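Side-chain contact in succinyl-CoA ligase (ADP-forming) subunit alpha (Methanosaeta concilii, PDB 6HXI), which belongs to the succinyl-CoA synthetase-like family of CoA ligases, carries a citrate synthase C-terminal-like region and binds coenzyme A: residues D214-Y219 against I228-E233. Residues are numbered along the deposited sequence; the frame is centred on the assembly and turned at random.
Sequences DHILRY and IACLGE
Helix 212-221 packs on strand 227-233 of the six-stranded mixed sheet in the CoA-ligase region, and Ile228 meets both Ile216 and Tyr219 there. The contact is apolar and buried, with no hydrogen bond across it. Ile228 CG2 sits 3.9 Å from Tyr219 CD2, at the edge of the ring and in its plane. The same methyl lies 4.1 Å from Ile216 CG1. Ile228 CD1 reaches back to the helix backbone, 4.0 Å from Ile216 O. Two residues farther along the strand, Cys230 SG lies 4.2 Å from Ile216 CD1. Ile216 CG1 lies anti to its own carbonyl carbon (chi1 -69°), and the extended second torsion (173°) carries CD1 out to that sulfur. The two segment axes run nearly antiparallel, at 167°. This fits the flavodoxin-like alpha/beta fold of the ligase region in this family, in which the helix leads by a short loop into a strand of the parallel part of the sheet. Strand 227-233 lies between strands 172-176 and 255-260; Val175 and Leu255 from these neighbours also touch Ile216. One face of the Tyr219 ring is covered by His215 O, 3.3 Å above its centre. Its hydroxyl is hydrogen-bonded to Phe174 O, which anchors the far end of the ring. Beside it, Arg218 NH2 donates a nearly straight bond to His215 ND1, 3.2 Å away. Arg218 NH1 forms a salt bridge with Glu198.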
# COMPACT_ATOMS: atom_id res chain seq x y z
N ASP B 214 -51.12 -33.33 25.91
CA ASP B 214 -51.44 -32.24 24.97
C ASP B 214 -51.32 -32.77 23.53
O ASP B 214 -52.29 -32.68 22.76
CB ASP B 214 -50.51 -31.02 25.19
CG ASP B 214 -50.47 -30.46 26.60
OD1 ASP B 214 -51.13 -31.04 27.50
OD2 ASP B 214 -49.77 -29.44 26.81
N HIS B 215 -50.14 -33.39 23.23
CA HIS B 215 -49.82 -33.98 21.94
C HIS B 215 -50.64 -35.22 21.66
O HIS B 215 -51.13 -35.33 20.55
CB HIS B 215 -48.32 -34.23 21.78
CG HIS B 215 -47.51 -33.00 22.10
ND1 HIS B 215 -47.43 -31.94 21.21
CD2 HIS B 215 -46.84 -32.67 23.22
CE1 HIS B 215 -46.71 -31.01 21.81
NE2 HIS B 215 -46.32 -31.40 23.02
N ILE B 216 -50.87 -36.11 22.68
CA ILE B 216 -51.69 -37.32 22.51
C ILE B 216 -53.13 -36.96 22.10
O ILE B 216 -53.71 -37.63 21.23
CB ILE B 216 -51.63 -38.28 23.74
CG1 ILE B 216 -50.23 -38.92 23.86
CG2 ILE B 216 -52.71 -39.39 23.65
CD1 ILE B 216 -49.94 -39.76 25.11
N LEU B 217 -53.67 -35.86 22.69
CA LEU B 217 -55.02 -35.37 22.38
C LEU B 217 -55.13 -34.84 20.96
O LEU B 217 -56.17 -35.00 20.35
CB LEU B 217 -55.52 -34.33 23.40
CG LEU B 217 -55.85 -34.85 24.79
CD1 LEU B 217 -56.31 -33.71 25.68
CD2 LEU B 217 -56.90 -35.95 24.75
N ARG B 218 -54.04 -34.25 20.43
CA ARG B 218 -53.99 -33.78 19.05
C ARG B 218 -54.00 -35.00 18.10
O ARG B 218 -54.65 -34.94 17.06
CB ARG B 218 -52.73 -32.97 18.77
CG ARG B 218 -52.71 -31.55 19.32
CD ARG B 218 -51.54 -30.75 18.76
NE ARG B 218 -50.24 -31.41 18.95
CZ ARG B 218 -49.59 -32.10 18.02
NH1 ARG B 218 -50.13 -32.28 16.82
NH2 ARG B 218 -48.43 -32.66 18.30
N TYR B 219 -53.27 -36.08 18.44
CA TYR B 219 -53.21 -37.29 17.63
C TYR B 219 -54.58 -37.96 17.57
O TYR B 219 -54.92 -38.55 16.54
CB TYR B 219 -52.18 -38.29 18.17
CG TYR B 219 -50.76 -37.76 18.32
CD1 TYR B 219 -50.30 -36.71 17.53
CD2 TYR B 219 -49.87 -38.37 19.19
CE1 TYR B 219 -49.00 -36.23 17.66
CE2 TYR B 219 -48.56 -37.90 19.32
CZ TYR B 219 -48.12 -36.84 18.54
OH TYR B 219 -46.83 -36.39 18.67
N ILE B 228 -51.41 -44.60 18.40
CA ILE B 228 -50.65 -43.72 19.29
C ILE B 228 -49.58 -44.53 20.04
O ILE B 228 -49.82 -45.67 20.42
CB ILE B 228 -51.52 -42.82 20.23
CG1 ILE B 228 -52.71 -42.16 19.46
CG2 ILE B 228 -50.65 -41.73 20.92
CD1 ILE B 228 -53.84 -41.55 20.34
N ALA B 229 -48.37 -43.99 20.16
CA ALA B 229 -47.28 -44.68 20.85
C ALA B 229 -46.56 -43.69 21.75
O ALA B 229 -46.28 -42.58 21.31
CB ALA B 229 -46.30 -45.26 19.83
N CYS B 230 -46.29 -44.06 23.01
CA CYS B 230 -45.54 -43.14 23.86
C CYS B 230 -44.52 -43.84 24.74
O CYS B 230 -44.63 -45.02 25.03
CB CYS B 230 -46.42 -42.20 24.65
SG CYS B 230 -47.36 -43.00 25.96
N LEU B 231 -43.48 -43.10 25.08
CA LEU B 231 -42.38 -43.57 25.90
C LEU B 231 -42.13 -42.53 26.99
O LEU B 231 -41.69 -41.43 26.70
CB LEU B 231 -41.14 -43.75 25.01
CG LEU B 231 -39.92 -44.44 25.61
CD1 LEU B 231 -40.18 -45.91 25.88
CD2 LEU B 231 -38.70 -44.27 24.68
N GLY B 232 -42.47 -42.88 28.22
CA GLY B 232 -42.28 -42.02 29.38
C GLY B 232 -41.11 -42.48 30.23
O GLY B 232 -40.32 -43.33 29.80
N GLU B 233 -40.98 -41.89 31.43
CA GLU B 233 -39.93 -42.24 32.41
C GLU B 233 -40.38 -41.93 33.83
O GLU B 233 -41.33 -41.17 34.03
CB GLU B 233 -38.56 -41.58 32.07
CG GLU B 233 -38.52 -40.08 32.25
CD GLU B 233 -37.20 -39.37 32.04
OE1 GLU B 233 -36.18 -40.02 31.71
OE2 GLU B 233 -37.18 -38.13 32.25